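Local coordinates for nonstructural protein 2 (PDB 2GU0), which probably participates in genome replication, packaging and viroplasm formation as an octamer that binds single-stranded RNA and hydrolyses nucleoside triphosphates, at residues Arg60-Thr63 against Leu69-Glu72; Leu151-Asp156 against Leu169-His174; His234-Asp239 against Thr277-Ala282; Asn189-Ile194 against Gly219-Arg224. All blocks are in the same frame, centred on the assembly; numbering follows the deposited sequence.

Contact 1. Residues Arg60-Thr63 against Leu69-Glu72; sequences RFKT and LDYE
Lys62 and Asp70 run alongside each other in the same direction, next to a single backbone bridge between Phe61 and Leu69. The bonding pattern is that of a parallel bridge: Leu69 N gives to Arg60 O at 3.0 Å, and Lys62 N gives to Leu69 O at 3.2 Å. The first is nearly straight (168°) and in the carbonyl plane; the second reaches its oxygen from above that plane. Leu69 O also takes a weak bond from Tyr71 N, which closes an inverse gamma turn centred on Asp70. From its CB, Lys62 passes Leu69 O at 3.5 Å. Its CG is anti to the backbone N (chi1 178°), and a bend at chi3 (75°) brings CE to 3.2 Å from Asp70 OD1, the same oxygen with which NZ makes a salt bridge at 3.3 Å. Phe61, Leu69 and Tyr71 form an apolar group beside the bridge. The Phe61 and Tyr71 rings approach obliquely, with centroids 5.5 Å apart, and helix 24-32 touches both through Val27. Leu69 lies close to Val108 of the predicted ATP site, consistent with this loop lying beside the nucleotide site. The nearest ring atoms are Phe61 CD2 and Tyr71 CD2, 3.5 Å apart.

Contact 2. Residues Leu151-Asp156 against Leu169-His174; sequences LTESND and LDYSNH
The Tyr171 ring meets Glu153 at its edge, with Glu153 OE1 close to the ring plane beside the hydroxyl and His174 CE1 also at the edge. Ring and carboxylate planes are turned 39° apart. The imidazole of His174 has Tyr171 CA over its centre, 3.9 Å above one face, within a type I turn running from Tyr171 to His174 that is closed by a bond from His174 N to Tyr171 O. Across the contact, Tyr171 OH donates to Glu153 OE1 at 3.0 Å, arriving on the syn side but 28° out of the carboxylate plane. Glu153 CG sits between its backbone N and carbonyl carbon (chi1 62°), and the extended side chain runs across that of Tyr171 at about a right angle. The CD2 branch of Leu169 approaches Ser154 CB at 4.0 Å. Several groups hold the Glu153 carboxylate in place: Asn113 bonds OE1, and Lys185 forms a salt bridge with OE2. All four touching residues are buried. Because Lys185 and the neighbouring Arg224 are predicted ATP ligands, the arrangement is consistent with a second shell positioning the nucleotide-binding residues on the sheet of a HIT-like domain.

Contact 3. Residues His234-Asp239 against Thr277-Ala282; sequences HAERLD and TTFEVA
Thr277-Ala282 reaches the helix carrying His234-Asp239 through one side chain, Phe279, which meets Ala235, Glu236 and Asp239. Thr277 leads in as loop. Thr278 stands at the N-cap position of the short helix 279-282, and its carbonyl oxygen accepts from two amides, Val281 N and Ala282 N. Phe279 comes next. With chi1 at -171°, its CG lies opposite the backbone N and beside the carbonyl carbon, which sends the ring out toward helix 231-243. There Asp239 OD2 lies 3.5 Å from Phe279 CB, with carboxylate and ring planes 83° apart, while Ala235 CB is at the ring edge, in plane, 3.9 Å from Phe279 CE1. Glu236 comes in at about a right angle to the phenylalanine, its methylene CG 3.4 Å from Phe279 CZ and its OE2 near CE2. Ala235 and Asp239 are one turn apart on helix 231-243, with Glu236 next to Ala235. That helix follows strand 222-227 of the HIT-like sheet in the chain, and Ala235 and Glu236 fall in the predicted RNA-binding region, so the ring joins the short helix to it without any hydrogen bond across the contact. Further along, Ala282 takes no part in the pairing: its side chain touches Gln272 on helix 264-275, and its O bonds the hydroxyl of Ser285.

Contact 4. Residues Asn189-Ile194 against Gly219-Arg224; sequences NTKTDI and GKRHWR
Arg221 reaches the loop at Lys191 by running straight through chi2 (178°) and bending at chi3 (69°), a turn that swings its side chain across the lysine at about a right angle. It meets CB and CG of Lys191, whose extended chain leads NZ away. The segment Gly219-Arg224 carries the HIT-like motif of the family, with His222, the predicted catalytic residue, and its strand 222-227 pairs antiparallel with strand 182-188, from which the loop holding Lys191 emerges. Arg221 NH1 lies 3.6 Å from Lys191 CB and equally close to CG, the guanidinium nitrogen resting against the lysine methylenes, while Arg221 NH2 comes to 3.6 Å from Lys191 O. No hydrogen bond is formed across the contact. The tips diverge, with Lys191 NZ 5.7 Å from Arg221 NH1. At the base of the arginine, Trp223 has the carbonyl carbon of Arg221 3.9 Å above one ring face, offset toward the rim. Gly219-Arg224 lies within the predicted RNA-binding region and carries Gly219, Lys220 and Arg224 of the predicted ATP site, but the Arg221 contact is at the surface, none of its three touching residues being buried. Arg221 NH2 is 4.4 Å from Thr192 O, near the guanidinium plane, too long for a hydrogen bond.

Overall arrangement
Contacts 2 and 4 reach the same five-stranded sheet, their centres 18 Å apart, and they touch where Arg224 of contact 4 packs on Tyr171 and Leu169 of contact 2. Yet they differ in kind: contact 2 is buried and held by a carboxylate with several polar partners, whereas contact 4 is a surface contact without bonds between its segments. Contacts 1 and 3 are both partly buried. Contact 3 involves helix 231-243, next in the chain after strand 222-227 of contact 4, and rests on one aromatic ring. Contact 1 stands apart in the N-terminal region, about 34 Å from contact 4 between centres, and alone combines backbone bridging with a salt bridge beside an apolar group.

Contact 1. Residues Arg60-Thr63 against Leu69-Glu72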
loop_
_atom_site.group_PDB
_atom_site.type_symbol
_atom_site.label_atom_id
_atom_site.label_comp_id
_atom_site.label_asym_id
_atom_site.label_seq_id
_atom_site.Cartn_x
_atom_site.Cartn_y
_atom_site.Cartn_z
ATOM N N ARG A 60 -4.218 4.098 -38.838
ATOM C CA ARG A 60 -5.194 3.904 -37.778
ATOM C C ARG A 60 -4.686 3.703 -36.331
ATOM O O ARG A 60 -5.436 3.931 -35.377
ATOM C CB ARG A 60 -6.073 2.713 -38.157
ATOM C CG ARG A 60 -6.744 2.825 -39.511
ATOM C CD ARG A 60 -7.789 3.901 -39.472
ATOM N NE ARG A 60 -8.604 3.944 -40.679
ATOM C CZ ARG A 60 -9.672 4.723 -40.820
ATOM N NH1 ARG A 60 -10.050 5.525 -39.832
ATOM N NH2 ARG A 60 -10.375 4.692 -41.942
ATOM N N PHE A 61 -3.440 3.274 -36.152
ATOM C CA PHE A 61 -2.939 3.036 -34.797
ATOM C C PHE A 61 -2.133 4.179 -34.207
ATOM O O PHE A 61 -1.538 4.974 -34.928
ATOM C CB PHE A 61 -2.102 1.752 -34.738
ATOM C CG PHE A 61 -2.826 0.543 -35.225
ATOM C CD1 PHE A 61 -2.826 0.211 -36.575
ATOM C CD2 PHE A 61 -3.556 -0.243 -34.345
ATOM C CE1 PHE A 61 -3.554 -0.893 -37.037
ATOM C CE2 PHE A 61 -4.282 -1.339 -34.801
ATOM C CZ PHE A 61 -4.283 -1.665 -36.148
ATOM N N LYS A 62 -2.112 4.241 -32.882
ATOM C CA LYS A 62 -1.395 5.283 -32.175
ATOM C C LYS A 62 0.105 5.045 -32.157
ATOM O O LYS A 62 0.567 3.926 -31.932
ATOM C CB LYS A 62 -1.911 5.403 -30.738
ATOM C CG LYS A 62 -1.165 6.442 -29.928
ATOM C CD LYS A 62 -1.824 6.763 -28.601
ATOM C CE LYS A 62 -1.611 5.672 -27.581
ATOM N NZ LYS A 62 -2.067 6.112 -26.229
ATOM N N THR A 63 0.858 6.113 -32.406
ATOM C CA THR A 63 2.314 6.071 -32.401
ATOM C C THR A 63 2.796 7.177 -31.474
ATOM O O THR A 63 2.043 8.099 -31.170
ATOM C CB THR A 63 2.887 6.333 -33.786
ATOM O OG1 THR A 63 2.177 5.543 -34.745
ATOM C CG2 THR A 63 4.372 5.966 -33.824
ATOM N N LEU A 69 -5.763 4.276 -32.455
ATOM C CA LEU A 69 -6.235 3.265 -31.533
ATOM C C LEU A 69 -5.124 2.947 -30.558
ATOM O O LEU A 69 -4.016 2.618 -30.966
ATOM C CB LEU A 69 -6.586 1.993 -32.300
ATOM C CG LEU A 69 -7.777 2.119 -33.229
ATOM C CD1 LEU A 69 -7.827 0.961 -34.198
ATOM C CD2 LEU A 69 -9.022 2.181 -32.383
ATOM N N ASP A 70 -5.404 3.040 -29.271
ATOM C CA ASP A 70 -4.376 2.716 -28.302
ATOM C C ASP A 70 -4.454 1.198 -28.122
ATOM O O ASP A 70 -4.949 0.682 -27.120
ATOM C CB ASP A 70 -4.628 3.482 -26.996
ATOM C CG ASP A 70 -3.581 3.198 -25.948
ATOM O OD1 ASP A 70 -2.434 2.871 -26.339
ATOM O OD2 ASP A 70 -3.908 3.303 -24.744
ATOM N N TYR A 71 -3.964 0.494 -29.133
ATOM C CA TYR A 71 -3.989 -0.958 -29.173
ATOM C C TYR A 71 -3.171 -1.602 -28.068
ATOM O O TYR A 71 -3.262 -2.817 -27.849
ATOM C CB TYR A 71 -3.497 -1.422 -30.540
ATOM C CG TYR A 71 -2.044 -1.101 -30.808
ATOM C CD1 TYR A 71 -1.041 -1.962 -30.385
ATOM C CD2 TYR A 71 -1.673 0.082 -31.433
ATOM C CE1 TYR A 71 0.288 -1.656 -30.570
ATOM C CE2 TYR A 71 -0.344 0.401 -31.620
ATOM C CZ TYR A 71 0.633 -0.474 -31.180
ATOM O OH TYR A 71 1.966 -0.163 -31.308
ATOM N N GLU A 72 -2.377 -0.789 -27.373
ATOM C CA GLU A 72 -1.551 -1.287 -26.274
ATOM C C GLU A 72 -2.442 -1.428 -25.056
ATOM O O GLU A 72 -2.080 -2.071 -24.068
ATOM C CB GLU A 72 -0.414 -0.316 -25.971
ATOM C CG GLU A 72 0.537 -0.094 -27.127
ATOM C CD GLU A 72 1.972 -0.465 -26.784
ATOM O OE1 GLU A 72 2.166 -1.311 -25.878
ATOM O OE2 GLU A 72 2.900 0.080 -27.433
#

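Contact 2. Residues Leu151-Asp156 against Leu169-His174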
loop_
_atom_site.group_PDB
_atom_site.type_symbol
_atom_site.label_atom_id
_atom_site.label_comp_id
_atom_site.label_asym_id
_atom_site.label_seq_id
_atom_site.Cartn_x
_atom_site.Cartn_y
_atom_site.Cartn_z
ATOM N N LEU A 151 -30.399 -1.389 -27.487
ATOM C CA LEU A 151 -29.145 -1.523 -28.212
ATOM C C LEU A 151 -28.227 -0.305 -28.228
ATOM O O LEU A 151 -27.155 -0.363 -28.843
ATOM C CB LEU A 151 -29.452 -1.925 -29.655
ATOM C CG LEU A 151 -30.523 -3.014 -29.755
ATOM C CD1 LEU A 151 -30.965 -3.157 -31.179
ATOM C CD2 LEU A 151 -29.982 -4.335 -29.218
ATOM N N THR A 152 -28.615 0.790 -27.570
ATOM C CA THR A 152 -27.768 1.986 -27.597
ATOM C C THR A 152 -26.368 1.671 -27.121
ATOM O O THR A 152 -26.152 0.715 -26.392
ATOM C CB THR A 152 -28.288 3.128 -26.705
ATOM O OG1 THR A 152 -29.660 3.368 -26.987
ATOM C CG2 THR A 152 -27.517 4.418 -26.992
ATOM N N GLU A 153 -25.422 2.499 -27.530
ATOM C CA GLU A 153 -24.046 2.314 -27.126
ATOM C C GLU A 153 -23.806 2.598 -25.645
ATOM O O GLU A 153 -22.836 2.112 -25.090
ATOM C CB GLU A 153 -23.121 3.212 -27.957
ATOM C CG GLU A 153 -23.370 4.701 -27.791
ATOM C CD GLU A 153 -22.328 5.562 -28.498
ATOM O OE1 GLU A 153 -21.173 5.633 -28.019
ATOM O OE2 GLU A 153 -22.671 6.171 -29.536
ATOM N N SER A 154 -24.682 3.352 -24.991
ATOM C CA SER A 154 -24.436 3.688 -23.594
ATOM C C SER A 154 -25.526 3.453 -22.533
ATOM O O SER A 154 -26.716 3.644 -22.780
ATOM C CB SER A 154 -23.958 5.149 -23.527
ATOM O OG SER A 154 -24.023 5.687 -22.221
ATOM N N ASN A 155 -25.053 3.065 -21.347
ATOM C CA ASN A 155 -25.818 2.783 -20.122
ATOM C C ASN A 155 -26.270 4.025 -19.396
ATOM O O ASN A 155 -27.386 4.098 -18.888
ATOM C CB ASN A 155 -24.941 2.059 -19.097
ATOM C CG ASN A 155 -24.923 0.594 -19.292
ATOM O OD1 ASN A 155 -24.181 -0.112 -18.633
ATOM N ND2 ASN A 155 -25.757 0.109 -20.200
ATOM N N ASP A 156 -25.349 4.969 -19.295
ATOM C CA ASP A 156 -25.570 6.196 -18.570
ATOM C C ASP A 156 -26.914 6.855 -18.863
ATOM O O ASP A 156 -27.004 7.795 -19.659
ATOM C CB ASP A 156 -24.403 7.134 -18.858
ATOM C CG ASP A 156 -24.077 8.008 -17.695
ATOM O OD1 ASP A 156 -24.514 7.679 -16.587
ATOM O OD2 ASP A 156 -23.381 9.017 -17.875
ATOM N N LEU A 169 -23.102 10.267 -23.656
ATOM C CA LEU A 169 -21.981 9.807 -24.467
ATOM C C LEU A 169 -20.761 10.578 -23.994
ATOM O O LEU A 169 -20.562 11.756 -24.333
ATOM C CB LEU A 169 -22.251 10.066 -25.954
ATOM C CG LEU A 169 -23.380 9.178 -26.487
ATOM C CD1 LEU A 169 -23.723 9.496 -27.929
ATOM C CD2 LEU A 169 -22.945 7.742 -26.352
ATOM N N ASP A 170 -19.960 9.901 -23.181
ATOM C CA ASP A 170 -18.771 10.490 -22.606
ATOM C C ASP A 170 -17.571 9.732 -23.117
ATOM O O ASP A 170 -17.298 8.620 -22.680
ATOM C CB ASP A 170 -18.827 10.389 -21.086
ATOM C CG ASP A 170 -17.804 11.266 -20.409
ATOM O OD1 ASP A 170 -17.625 11.115 -19.180
ATOM O OD2 ASP A 170 -17.189 12.112 -21.102
ATOM N N TYR A 171 -16.853 10.345 -24.044
ATOM C CA TYR A 171 -15.690 9.726 -24.636
ATOM C C TYR A 171 -14.441 10.166 -23.909
ATOM O O TYR A 171 -13.402 9.522 -23.997
ATOM C CB TYR A 171 -15.628 10.114 -26.109
ATOM C CG TYR A 171 -16.856 9.663 -26.866
ATOM C CD1 TYR A 171 -17.588 10.545 -27.652
ATOM C CD2 TYR A 171 -17.295 8.347 -26.774
ATOM C CE1 TYR A 171 -18.736 10.114 -28.331
ATOM C CE2 TYR A 171 -18.431 7.906 -27.443
ATOM C CZ TYR A 171 -19.146 8.787 -28.217
ATOM O OH TYR A 171 -20.256 8.327 -28.885
ATOM N N SER A 172 -14.559 11.259 -23.167
ATOM C CA SER A 172 -13.438 11.818 -22.430
ATOM C C SER A 172 -12.577 10.796 -21.685
ATOM O O SER A 172 -11.378 11.017 -21.517
ATOM C CB SER A 172 -13.940 12.867 -21.440
ATOM O OG SER A 172 -14.428 12.252 -20.261
ATOM N N ASN A 173 -13.162 9.684 -21.243
ATOM C CA ASN A 173 -12.381 8.685 -20.506
ATOM C C ASN A 173 -12.071 7.368 -21.218
ATOM O O ASN A 173 -11.558 6.436 -20.602
ATOM C CB ASN A 173 -13.057 8.373 -19.170
ATOM C CG ASN A 173 -12.832 9.463 -18.137
ATOM O OD1 ASN A 173 -11.687 9.792 -17.806
ATOM N ND2 ASN A 173 -13.926 10.030 -17.620
ATOM N N HIS A 174 -12.382 7.287 -22.505
ATOM C CA HIS A 174 -12.116 6.077 -23.270
ATOM C C HIS A 174 -10.628 5.777 -23.376
ATOM O O HIS A 174 -9.818 6.696 -23.493
ATOM C CB HIS A 174 -12.686 6.221 -24.671
ATOM C CG HIS A 174 -14.163 6.032 -24.737
ATOM N ND1 HIS A 174 -14.856 6.014 -25.925
ATOM C CD2 HIS A 174 -15.073 5.798 -23.765
ATOM C CE1 HIS A 174 -16.130 5.767 -25.682
ATOM N NE2 HIS A 174 -16.287 5.633 -24.379
#

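Contact 3. Residues His234-Asp239 against Thr277-Ala282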
loop_
_atom_site.group_PDB
_atom_site.type_symbol
_atom_site.label_atom_id
_atom_site.label_comp_id
_atom_site.label_asym_id
_atom_site.label_seq_id
_atom_site.Cartn_x
_atom_site.Cartn_y
_atom_site.Cartn_z
ATOM N N HIS A 234 -21.637 19.113 -37.683
ATOM C CA HIS A 234 -22.493 17.977 -37.969
ATOM C C HIS A 234 -23.284 18.245 -39.235
ATOM O O HIS A 234 -23.652 17.321 -39.960
ATOM C CB HIS A 234 -23.444 17.743 -36.800
ATOM C CG HIS A 234 -22.757 17.280 -35.557
ATOM N ND1 HIS A 234 -22.444 15.958 -35.332
ATOM C CD2 HIS A 234 -22.284 17.968 -34.492
ATOM C CE1 HIS A 234 -21.808 15.851 -34.180
ATOM N NE2 HIS A 234 -21.698 17.055 -33.650
ATOM N N ALA A 235 -23.547 19.522 -39.489
ATOM C CA ALA A 235 -24.292 19.916 -40.671
ATOM C C ALA A 235 -23.421 19.701 -41.897
ATOM O O ALA A 235 -23.900 19.227 -42.921
ATOM C CB ALA A 235 -24.708 21.373 -40.569
ATOM N N GLU A 236 -22.140 20.044 -41.786
ATOM C CA GLU A 236 -21.207 19.875 -42.892
ATOM C C GLU A 236 -20.980 18.395 -43.187
ATOM O O GLU A 236 -21.042 17.970 -44.341
ATOM C CB GLU A 236 -19.878 20.544 -42.566
ATOM C CG GLU A 236 -20.032 21.954 -42.045
ATOM C CD GLU A 236 -18.758 22.769 -42.180
ATOM O OE1 GLU A 236 -17.667 22.222 -41.901
ATOM O OE2 GLU A 236 -18.853 23.960 -42.556
ATOM N N ARG A 237 -20.715 17.617 -42.140
ATOM C CA ARG A 237 -20.498 16.181 -42.281
ATOM C C ARG A 237 -21.635 15.547 -43.065
ATOM O O ARG A 237 -21.405 14.837 -44.042
ATOM C CB ARG A 237 -20.447 15.495 -40.916
ATOM C CG ARG A 237 -19.155 15.608 -40.138
ATOM C CD ARG A 237 -19.352 14.903 -38.801
ATOM N NE ARG A 237 -18.116 14.679 -38.061
ATOM C CZ ARG A 237 -18.047 13.957 -36.947
ATOM N NH1 ARG A 237 -19.148 13.395 -36.457
ATOM N NH2 ARG A 237 -16.886 13.787 -36.327
ATOM N N LEU A 238 -22.864 15.791 -42.622
ATOM C CA LEU A 238 -24.028 15.220 -43.283
ATOM C C LEU A 238 -24.080 15.660 -44.734
ATOM O O LEU A 238 -24.636 14.964 -45.577
ATOM C CB LEU A 238 -25.315 15.635 -42.564
ATOM C CG LEU A 238 -26.593 14.956 -43.065
ATOM C CD1 LEU A 238 -26.433 13.445 -42.998
ATOM C CD2 LEU A 238 -27.778 15.395 -42.230
ATOM N N ASP A 239 -23.488 16.817 -45.018
ATOM C CA ASP A 239 -23.459 17.354 -46.373
ATOM C C ASP A 239 -22.484 16.564 -47.231
ATOM O O ASP A 239 -22.856 16.056 -48.288
ATOM C CB ASP A 239 -23.050 18.827 -46.351
ATOM C CG ASP A 239 -22.999 19.438 -47.739
ATOM O OD1 ASP A 239 -22.065 19.110 -48.499
ATOM O OD2 ASP A 239 -23.899 20.239 -48.069
ATOM N N THR A 277 -30.018 22.398 -52.752
ATOM C CA THR A 277 -29.412 23.677 -52.366
ATOM C C THR A 277 -27.991 23.518 -51.835
ATOM O O THR A 277 -27.688 22.561 -51.125
ATOM C CB THR A 277 -30.249 24.418 -51.287
ATOM O OG1 THR A 277 -31.565 24.690 -51.788
ATOM C CG2 THR A 277 -29.584 25.737 -50.915
ATOM N N THR A 278 -27.125 24.467 -52.176
ATOM C CA THR A 278 -25.735 24.433 -51.735
ATOM C C THR A 278 -25.618 24.794 -50.262
ATOM O O THR A 278 -26.326 25.677 -49.776
ATOM C CB THR A 278 -24.876 25.421 -52.529
ATOM O OG1 THR A 278 -25.342 26.756 -52.295
ATOM C CG2 THR A 278 -24.957 25.113 -54.008
ATOM N N PHE A 279 -24.717 24.109 -49.560
ATOM C CA PHE A 279 -24.492 24.344 -48.132
ATOM C C PHE A 279 -24.369 25.845 -47.859
ATOM O O PHE A 279 -24.885 26.353 -46.862
ATOM C CB PHE A 279 -23.212 23.626 -47.674
ATOM C CG PHE A 279 -23.003 23.628 -46.176
ATOM C CD1 PHE A 279 -23.688 22.732 -45.362
ATOM C CD2 PHE A 279 -22.120 24.533 -45.582
ATOM C CE1 PHE A 279 -23.497 22.735 -43.983
ATOM C CE2 PHE A 279 -21.924 24.543 -44.202
ATOM C CZ PHE A 279 -22.613 23.643 -43.403
ATOM N N GLU A 280 -23.684 26.547 -48.756
ATOM C CA GLU A 280 -23.490 27.983 -48.629
ATOM C C GLU A 280 -24.818 28.717 -48.438
ATOM O O GLU A 280 -24.858 29.782 -47.824
ATOM C CB GLU A 280 -22.786 28.520 -49.880
ATOM C CG GLU A 280 -22.702 30.045 -49.971
ATOM C CD GLU A 280 -21.756 30.651 -48.950
ATOM O OE1 GLU A 280 -20.567 30.272 -48.954
ATOM O OE2 GLU A 280 -22.199 31.509 -48.152
ATOM N N VAL A 281 -25.899 28.139 -48.956
ATOM C CA VAL A 281 -27.223 28.758 -48.869
ATOM C C VAL A 281 -28.124 28.195 -47.779
ATOM O O VAL A 281 -28.960 28.911 -47.229
ATOM C CB VAL A 281 -27.991 28.626 -50.210
ATOM C CG1 VAL A 281 -29.301 29.397 -50.139
ATOM C CG2 VAL A 281 -27.128 29.124 -51.364
ATOM N N ALA A 282 -27.960 26.913 -47.475
ATOM C CA ALA A 282 -28.788 26.262 -46.467
ATOM C C ALA A 282 -28.243 26.369 -45.044
ATOM O O ALA A 282 -29.011 26.355 -44.080
ATOM C CB ALA A 282 -28.992 24.794 -46.844
#

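Contact 4. Residues Asn189-Ile194 against Gly219-Arg224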
loop_
_atom_site.group_PDB
_atom_site.type_symbol
_atom_site.label_atom_id
_atom_site.label_comp_id
_atom_site.label_asym_id
_atom_site.label_seq_id
_atom_site.Cartn_x
_atom_site.Cartn_y
_atom_site.Cartn_z
ATOM N N ASN A 189 -37.688 3.643 -27.381
ATOM C CA ASN A 189 -37.673 2.340 -26.739
ATOM C C ASN A 189 -38.341 1.266 -27.585
ATOM O O ASN A 189 -38.123 0.077 -27.370
ATOM C CB ASN A 189 -38.347 2.421 -25.366
ATOM C CG ASN A 189 -37.805 3.563 -24.517
ATOM O OD1 ASN A 189 -36.606 3.803 -24.485
ATOM N ND2 ASN A 189 -38.694 4.267 -23.822
ATOM N N THR A 190 -39.138 1.704 -28.555
ATOM C CA THR A 190 -39.884 0.814 -29.442
ATOM C C THR A 190 -40.177 1.514 -30.761
ATOM O O THR A 190 -40.409 2.723 -30.788
ATOM C CB THR A 190 -41.222 0.438 -28.814
ATOM O OG1 THR A 190 -41.007 -0.492 -27.754
ATOM C CG2 THR A 190 -42.146 -0.160 -29.841
ATOM N N LYS A 191 -40.188 0.754 -31.852
ATOM C CA LYS A 191 -40.462 1.323 -33.167
ATOM C C LYS A 191 -41.933 1.693 -33.327
ATOM O O LYS A 191 -42.409 1.859 -34.452
ATOM C CB LYS A 191 -40.075 0.338 -34.276
ATOM C CG LYS A 191 -38.576 0.123 -34.481
ATOM C CD LYS A 191 -38.327 -0.909 -35.588
ATOM C CE LYS A 191 -36.849 -1.062 -35.918
ATOM N NZ LYS A 191 -36.623 -1.972 -37.076
ATOM N N THR A 192 -42.646 1.825 -32.210
ATOM C CA THR A 192 -44.067 2.168 -32.240
ATOM C C THR A 192 -44.309 3.660 -32.490
ATOM O O THR A 192 -43.465 4.501 -32.169
ATOM C CB THR A 192 -44.770 1.763 -30.915
ATOM O OG1 THR A 192 -46.186 1.927 -31.049
ATOM C CG2 THR A 192 -44.293 2.631 -29.762
ATOM N N ASP A 193 -45.465 3.980 -33.067
ATOM C CA ASP A 193 -45.824 5.367 -33.358
ATOM C C ASP A 193 -45.875 6.146 -32.059
ATOM O O ASP A 193 -46.534 5.734 -31.107
ATOM C CB ASP A 193 -47.195 5.442 -34.037
ATOM C CG ASP A 193 -47.358 4.412 -35.138
ATOM O OD1 ASP A 193 -46.493 4.373 -36.046
ATOM O OD2 ASP A 193 -48.351 3.646 -35.091
ATOM N N ILE A 194 -45.186 7.276 -32.025
ATOM C CA ILE A 194 -45.152 8.097 -30.829
ATOM C C ILE A 194 -46.149 9.248 -30.878
ATOM O O ILE A 194 -46.014 10.156 -31.689
ATOM C CB ILE A 194 -43.732 8.659 -30.600
ATOM C CG1 ILE A 194 -42.788 7.522 -30.212
ATOM C CG2 ILE A 194 -43.745 9.709 -29.519
ATOM C CD1 ILE A 194 -41.358 7.957 -30.028
ATOM N N GLY A 219 -30.052 10.802 -40.143
ATOM C CA GLY A 219 -30.869 10.034 -41.064
ATOM C C GLY A 219 -31.599 8.842 -40.470
ATOM O O GLY A 219 -32.695 8.504 -40.917
ATOM N N LYS A 220 -31.005 8.196 -39.471
ATOM C CA LYS A 220 -31.625 7.035 -38.841
ATOM C C LYS A 220 -32.709 7.447 -37.845
ATOM O O LYS A 220 -33.080 8.616 -37.778
ATOM C CB LYS A 220 -30.562 6.223 -38.123
ATOM C CG LYS A 220 -29.314 5.976 -38.949
ATOM C CD LYS A 220 -29.616 5.136 -40.170
ATOM C CE LYS A 220 -28.331 4.590 -40.768
ATOM N NZ LYS A 220 -27.660 3.621 -39.856
ATOM N N ARG A 221 -33.225 6.492 -37.076
ATOM C CA ARG A 221 -34.254 6.815 -36.090
ATOM C C ARG A 221 -33.711 6.876 -34.663
ATOM O O ARG A 221 -34.189 6.175 -33.772
ATOM C CB ARG A 221 -35.408 5.817 -36.154
ATOM C CG ARG A 221 -36.239 5.905 -37.422
ATOM C CD ARG A 221 -37.334 4.849 -37.417
ATOM N NE ARG A 221 -38.344 5.131 -36.403
ATOM C CZ ARG A 221 -39.259 4.260 -35.991
ATOM N NH1 ARG A 221 -39.300 3.035 -36.502
ATOM N NH2 ARG A 221 -40.144 4.622 -35.069
ATOM N N HIS A 222 -32.688 7.698 -34.471
ATOM C CA HIS A 222 -32.085 7.926 -33.167
ATOM C C HIS A 222 -31.474 9.317 -33.282
ATOM O O HIS A 222 -31.184 9.781 -34.382
ATOM C CB HIS A 222 -31.051 6.837 -32.804
ATOM C CG HIS A 222 -29.716 6.989 -33.464
ATOM N ND1 HIS A 222 -29.272 6.130 -34.447
ATOM C CD2 HIS A 222 -28.703 7.862 -33.242
ATOM C CE1 HIS A 222 -28.042 6.465 -34.798
ATOM N NE2 HIS A 222 -27.671 7.511 -34.081
ATOM N N TRP A 223 -31.290 9.995 -32.159
ATOM C CA TRP A 223 -30.797 11.365 -32.208
ATOM C C TRP A 223 -29.643 11.719 -31.288
ATOM O O TRP A 223 -29.458 11.128 -30.227
ATOM C CB TRP A 223 -31.977 12.304 -31.946
ATOM C CG TRP A 223 -33.130 11.999 -32.833
ATOM C CD1 TRP A 223 -33.385 12.539 -34.050
ATOM C CD2 TRP A 223 -34.117 10.985 -32.631
ATOM N NE1 TRP A 223 -34.465 11.925 -34.628
ATOM C CE2 TRP A 223 -34.934 10.964 -33.777
ATOM C CE3 TRP A 223 -34.384 10.084 -31.593
ATOM C CZ2 TRP A 223 -36.006 10.076 -33.924
ATOM C CZ3 TRP A 223 -35.451 9.195 -31.734
ATOM C CH2 TRP A 223 -36.250 9.198 -32.897
ATOM N N ARG A 224 -28.867 12.708 -31.706
ATOM C CA ARG A 224 -27.733 13.152 -30.919
ATOM C C ARG A 224 -27.902 14.609 -30.469
ATOM O O ARG A 224 -28.144 15.497 -31.280
ATOM C CB ARG A 224 -26.439 12.980 -31.734
ATOM C CG ARG A 224 -25.163 13.120 -30.906
ATOM C CD ARG A 224 -23.926 12.647 -31.659
ATOM N NE ARG A 224 -23.938 11.203 -31.867
ATOM C CZ ARG A 224 -22.996 10.367 -31.425
ATOM N NH1 ARG A 224 -21.952 10.824 -30.737
ATOM N NH2 ARG A 224 -23.095 9.065 -31.690
#